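PDB 3C38: autoinducer 2 sensor kinase/phosphatase LuxQ from Vibrio cholerae, which senses autoinducer 2 through its complex with LuxP, acting as a histidine kinase at low cell density and as a phosphatase at high cell density. Local coordinates for residues A[90-95]-A[104-109]; A[55-60]-A[84-89]. All coordinates share one frame; numbering follows the deposited sequence.

Both contacts belong to the periplasmic sensor part of LuxQ and share the two-stranded edge of its five-stranded, PAS-like sheet, on opposite faces. Interaction 1 lays the start of helix 106-115 against strand 91-95; interaction 2 sets the end of helix 51-58 against strand 83-88. Their centres lie about 12 Å apart, and the hairpin joins them: I86 N is 3.0 Å from W94 O, and I86 O is 3.1 Å from L93 N, both probable hydrogen bonds. L93 also reaches back to R60, so the strand of interaction 1 helps to build interaction 2. The sheet edge is thus enclosed from two sides by helices.

Interaction 1: residues A[90-95]-A[104-109]; sequences DNILWD and IAQQEL
D95 on the edge strand 91-95 meets Q106 in the first turn of helix 106-115, a polar encounter at the heart of the contact. With CG anti to the backbone N (chi1 167°), D95 stretches its carboxylate toward the helix, while the Q106 chain bends at chi2 (65°), and the two side chains reach toward one another. D95 OD1 lies 3.0 Å from Q106 OE1 and 3.2 Å from Q106 NE2. The amide is probably modelled turned over; turned back, it could offer D95 OD1 an N-H, but as modelled no hydrogen bond is established. Carboxylate and amide planes stand 43° apart. The other oxygen, D95 OD2, accepts a hydrogen bond from the backbone N of G97, which ties the carboxylate to the loop following the strand.

Aliphatic groups of I92 and L109 make van der Waals contacts with this polar pair. I92 CG2 lies against the end of the Q106 amide, and I92 continues along the helix onto N110 and I113. L109 CD2 sits 4.1 Å from D95 OD1; the same buried side chain rests on F85 of the neighbouring strand, where a branched hydrocarbon suits the gap between helix and sheet.

Backbone bonds start the helix. A105 holds the N-cap position, and its O receives E108 N at 2.7 Å and L109 N at 3.2 Å. On the strand, L93 and W94 together oppose I86 in a classic beta bulge. The extra residue lets I92 and D95, three apart, both point at the helix, while W94 turns away to stack on F69.

Glutamine suits the exposed border. Aspartate suits its place because one oxygen takes the G97 N-H while the other faces Q106, where a turned-back amide could probably complete a hydrogen bond across this small contact.

Interaction 2: residues A[55-60]-A[84-89]; sequences NALVSR and RFISSH
L57 meets I86 because its CG stands anti to the backbone N (chi1 -180°), which drives the leucine out from the last turn of helix 51-58, while I86 presents CD1 and CG2 to it. The second pair depends on the bend of R60 at chi2 (62°), beyond which the arginine runs straight toward S88. This is helix-on-sheet packing at the edge of a PAS-like domain, in keeping with membership of the Cache clan: strands 83-88 and 91-95 form a hairpin, and the helix lies over one of its faces.

L57 CD1 lies 4.0 Å from I86 CD1 and 4.1 Å from I86 CG2, so a single methyl touches both branches of the isoleucine as the two side chains run antiparallel alongside each other. Their aliphatic branches suit a buried place between helix and sheet, lined by L93, V152 and L155. L93 from strand 91-95 touches R60 and S88 as well as L57, and I86 leans on L155, extending the apolar patch across the sheet. F85, next to I86 in the strand, stacks on Y156 and packs on helix 106-115 at the opposite face.

R60 is the first residue after the helix to leave helical phi/psi, with positive phi. Its long, exposed side chain suits the border of the contact, since the methylenes can follow the surface while the charged end remains near solvent. S88 OG lies at the edge of the guanidinium, near its plane, 3.8 Å from R60 NH2. Serine suits this position because its short hydroxyl leaves room for a water beside the guanidinium. That water lies 3.1 Å from S88 OG and accepts a weak hydrogen bond from R60 NH2 at 3.2 Å.

Interaction 1: residues A[90-95]-A[104-109]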
# COMPACT_ATOMS: atom_id res chain seq x y z
N ASP A 90 8.02 -18.79 -9.51
CA ASP A 90 8.95 -18.23 -8.54
C ASP A 90 10.05 -17.38 -9.18
O ASP A 90 10.99 -16.96 -8.50
CB ASP A 90 9.59 -19.34 -7.71
CG ASP A 90 8.56 -20.28 -7.12
OD1 ASP A 90 7.64 -19.80 -6.42
OD2 ASP A 90 8.67 -21.50 -7.36
N ASN A 91 9.94 -17.12 -10.47
CA ASN A 91 10.94 -16.32 -11.16
C ASN A 91 10.50 -14.86 -11.17
O ASN A 91 9.30 -14.56 -11.05
CB ASN A 91 11.14 -16.86 -12.59
CG ASN A 91 12.46 -16.40 -13.22
OD1 ASN A 91 13.43 -16.11 -12.53
ND2 ASN A 91 12.50 -16.36 -14.55
N ILE A 92 11.46 -13.95 -11.30
CA ILE A 92 11.16 -12.52 -11.34
C ILE A 92 11.77 -12.01 -12.64
O ILE A 92 12.99 -11.84 -12.75
CB ILE A 92 11.78 -11.75 -10.15
CG1 ILE A 92 11.30 -12.34 -8.82
CG2 ILE A 92 11.38 -10.29 -10.20
CD1 ILE A 92 9.84 -12.13 -8.54
N LEU A 93 10.92 -11.77 -13.63
CA LEU A 93 11.36 -11.30 -14.93
C LEU A 93 11.74 -9.83 -14.87
O LEU A 93 12.68 -9.40 -15.55
CB LEU A 93 10.25 -11.49 -15.98
CG LEU A 93 9.70 -12.90 -16.20
CD1 LEU A 93 8.56 -12.86 -17.21
CD2 LEU A 93 10.81 -13.82 -16.69
N TRP A 94 11.01 -9.07 -14.07
CA TRP A 94 11.27 -7.64 -13.94
C TRP A 94 10.99 -7.10 -12.54
O TRP A 94 10.22 -7.69 -11.77
CB TRP A 94 10.44 -6.88 -14.97
CG TRP A 94 10.69 -5.41 -14.99
CD1 TRP A 94 11.73 -4.76 -15.59
CD2 TRP A 94 9.88 -4.40 -14.39
NE1 TRP A 94 11.61 -3.40 -15.40
CE2 TRP A 94 10.48 -3.15 -14.67
CE3 TRP A 94 8.69 -4.42 -13.64
CZ2 TRP A 94 9.95 -1.94 -14.22
CZ3 TRP A 94 8.16 -3.22 -13.19
CH2 TRP A 94 8.79 -2.00 -13.49
N ASP A 95 11.61 -5.97 -12.23
CA ASP A 95 11.48 -5.30 -10.94
C ASP A 95 11.79 -3.82 -11.17
O ASP A 95 12.85 -3.49 -11.71
CB ASP A 95 12.50 -5.90 -9.97
CG ASP A 95 12.67 -5.09 -8.70
OD1 ASP A 95 13.63 -5.37 -7.95
OD2 ASP A 95 11.85 -4.18 -8.44
N ILE A 104 14.22 -3.79 0.95
CA ILE A 104 13.63 -5.09 0.69
C ILE A 104 14.62 -5.85 -0.19
O ILE A 104 15.02 -5.36 -1.25
CB ILE A 104 12.29 -4.97 -0.06
CG1 ILE A 104 11.32 -4.11 0.76
CG2 ILE A 104 11.70 -6.34 -0.28
CD1 ILE A 104 9.97 -3.90 0.10
N ALA A 105 15.02 -7.04 0.25
CA ALA A 105 15.97 -7.85 -0.50
C ALA A 105 15.28 -8.61 -1.62
O ALA A 105 14.22 -9.20 -1.42
CB ALA A 105 16.68 -8.81 0.43
N GLN A 106 15.90 -8.61 -2.79
CA GLN A 106 15.36 -9.29 -3.95
C GLN A 106 14.78 -10.67 -3.61
O GLN A 106 13.77 -11.09 -4.18
CB GLN A 106 16.47 -9.44 -5.00
CG GLN A 106 15.98 -9.59 -6.44
CD GLN A 106 15.26 -8.34 -6.95
OE1 GLN A 106 15.68 -7.21 -6.67
NE2 GLN A 106 14.20 -8.54 -7.72
N GLN A 107 15.39 -11.37 -2.66
CA GLN A 107 14.93 -12.70 -2.27
C GLN A 107 13.63 -12.68 -1.49
O GLN A 107 12.84 -13.62 -1.57
CB GLN A 107 16.00 -13.42 -1.45
CG GLN A 107 17.42 -13.17 -1.93
CD GLN A 107 17.93 -11.79 -1.55
OE1 GLN A 107 18.08 -11.47 -0.36
NE2 GLN A 107 18.20 -10.95 -2.55
N GLU A 108 13.42 -11.63 -0.71
CA GLU A 108 12.18 -11.51 0.07
C GLU A 108 11.03 -11.25 -0.90
O GLU A 108 9.89 -11.65 -0.66
CB GLU A 108 12.29 -10.36 1.08
CG GLU A 108 13.23 -10.64 2.24
CD GLU A 108 12.91 -11.94 2.96
OE1 GLU A 108 11.71 -12.22 3.17
OE2 GLU A 108 13.85 -12.67 3.32
N LEU A 109 11.35 -10.57 -2.00
CA LEU A 109 10.37 -10.26 -3.02
C LEU A 109 9.85 -11.57 -3.60
O LEU A 109 8.67 -11.71 -3.90
CB LEU A 109 11.03 -9.40 -4.10
CG LEU A 109 10.19 -8.28 -4.71
CD1 LEU A 109 9.71 -7.35 -3.61
CD2 LEU A 109 11.01 -7.52 -5.73

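Interaction 2: residues A[55-60]-A[84-89]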
# COMPACT_ATOMS: atom_id res chain seq x y z
N ASN A 55 3.68 -7.05 -24.90
CA ASN A 55 4.73 -7.34 -25.87
C ASN A 55 6.10 -6.94 -25.34
O ASN A 55 7.07 -7.68 -25.51
CB ASN A 55 4.43 -6.66 -27.23
CG ASN A 55 4.99 -5.25 -27.34
OD1 ASN A 55 6.20 -5.03 -27.22
ND2 ASN A 55 4.12 -4.28 -27.60
N ALA A 56 6.19 -5.79 -24.69
CA ALA A 56 7.47 -5.35 -24.14
C ALA A 56 7.98 -6.47 -23.25
O ALA A 56 9.18 -6.71 -23.16
CB ALA A 56 7.28 -4.07 -23.32
N LEU A 57 7.04 -7.16 -22.61
CA LEU A 57 7.35 -8.26 -21.72
C LEU A 57 7.80 -9.50 -22.47
O LEU A 57 8.93 -9.94 -22.31
CB LEU A 57 6.13 -8.61 -20.86
CG LEU A 57 6.34 -9.77 -19.87
CD1 LEU A 57 7.34 -9.37 -18.80
CD2 LEU A 57 5.02 -10.13 -19.25
N VAL A 58 6.91 -10.06 -23.29
CA VAL A 58 7.22 -11.27 -24.05
C VAL A 58 8.62 -11.24 -24.65
O VAL A 58 9.26 -12.28 -24.81
CB VAL A 58 6.22 -11.49 -25.20
CG1 VAL A 58 4.82 -11.64 -24.64
CG2 VAL A 58 6.30 -10.34 -26.19
N SER A 59 9.08 -10.04 -25.00
CA SER A 59 10.42 -9.87 -25.57
C SER A 59 11.44 -10.18 -24.50
O SER A 59 12.64 -10.22 -24.77
CB SER A 59 10.63 -8.44 -26.04
OG SER A 59 9.61 -8.04 -26.93
N ARG A 60 10.96 -10.36 -23.28
CA ARG A 60 11.85 -10.66 -22.18
C ARG A 60 12.95 -9.60 -22.15
O ARG A 60 14.02 -9.82 -21.58
CB ARG A 60 12.44 -12.05 -22.37
CG ARG A 60 12.15 -13.01 -21.24
CD ARG A 60 10.67 -13.28 -21.05
NE ARG A 60 10.45 -14.27 -20.00
CZ ARG A 60 9.27 -14.79 -19.67
NH1 ARG A 60 8.17 -14.42 -20.30
NH2 ARG A 60 9.20 -15.69 -18.70
N ARG A 84 6.64 -2.14 -8.04
CA ARG A 84 6.08 -3.00 -9.06
C ARG A 84 7.11 -4.04 -9.47
O ARG A 84 8.31 -3.76 -9.50
CB ARG A 84 5.73 -2.21 -10.32
CG ARG A 84 4.55 -1.26 -10.26
CD ARG A 84 4.02 -1.09 -11.68
NE ARG A 84 3.04 -0.03 -11.84
CZ ARG A 84 3.34 1.27 -11.90
NH1 ARG A 84 4.60 1.67 -11.81
NH2 ARG A 84 2.37 2.16 -12.06
N PHE A 85 6.65 -5.24 -9.80
CA PHE A 85 7.54 -6.28 -10.30
C PHE A 85 6.67 -7.33 -10.98
O PHE A 85 5.52 -7.55 -10.60
CB PHE A 85 8.41 -6.86 -9.17
CG PHE A 85 7.67 -7.68 -8.17
CD1 PHE A 85 7.30 -8.99 -8.47
CD2 PHE A 85 7.34 -7.15 -6.93
CE1 PHE A 85 6.62 -9.76 -7.54
CE2 PHE A 85 6.65 -7.91 -5.99
CZ PHE A 85 6.30 -9.22 -6.29
N ILE A 86 7.22 -7.96 -12.02
CA ILE A 86 6.49 -8.97 -12.77
C ILE A 86 7.04 -10.37 -12.50
O ILE A 86 8.25 -10.60 -12.60
CB ILE A 86 6.56 -8.68 -14.28
CG1 ILE A 86 5.92 -7.32 -14.56
CG2 ILE A 86 5.82 -9.75 -15.06
CD1 ILE A 86 6.03 -6.88 -16.00
N SER A 87 6.14 -11.29 -12.16
CA SER A 87 6.51 -12.66 -11.87
C SER A 87 6.03 -13.66 -12.92
O SER A 87 5.07 -13.42 -13.65
CB SER A 87 5.96 -13.09 -10.51
OG SER A 87 5.07 -14.20 -10.62
N SER A 88 6.72 -14.79 -12.98
CA SER A 88 6.39 -15.88 -13.87
C SER A 88 6.89 -17.05 -13.04
O SER A 88 8.05 -17.45 -13.13
CB SER A 88 7.17 -15.78 -15.18
OG SER A 88 6.59 -16.63 -16.16
N HIS A 89 5.99 -17.58 -12.20
CA HIS A 89 6.33 -18.65 -11.27
C HIS A 89 7.31 -17.99 -10.29
O HIS A 89 7.41 -16.77 -10.25
CB HIS A 89 6.96 -19.84 -12.00
CG HIS A 89 6.17 -20.31 -13.17
ND1 HIS A 89 4.81 -20.52 -13.11
CD2 HIS A 89 6.53 -20.57 -14.45
CE1 HIS A 89 4.37 -20.89 -14.30
NE2 HIS A 89 5.39 -20.92 -15.14
O HOH W 1 7.37 -18.36 -18.56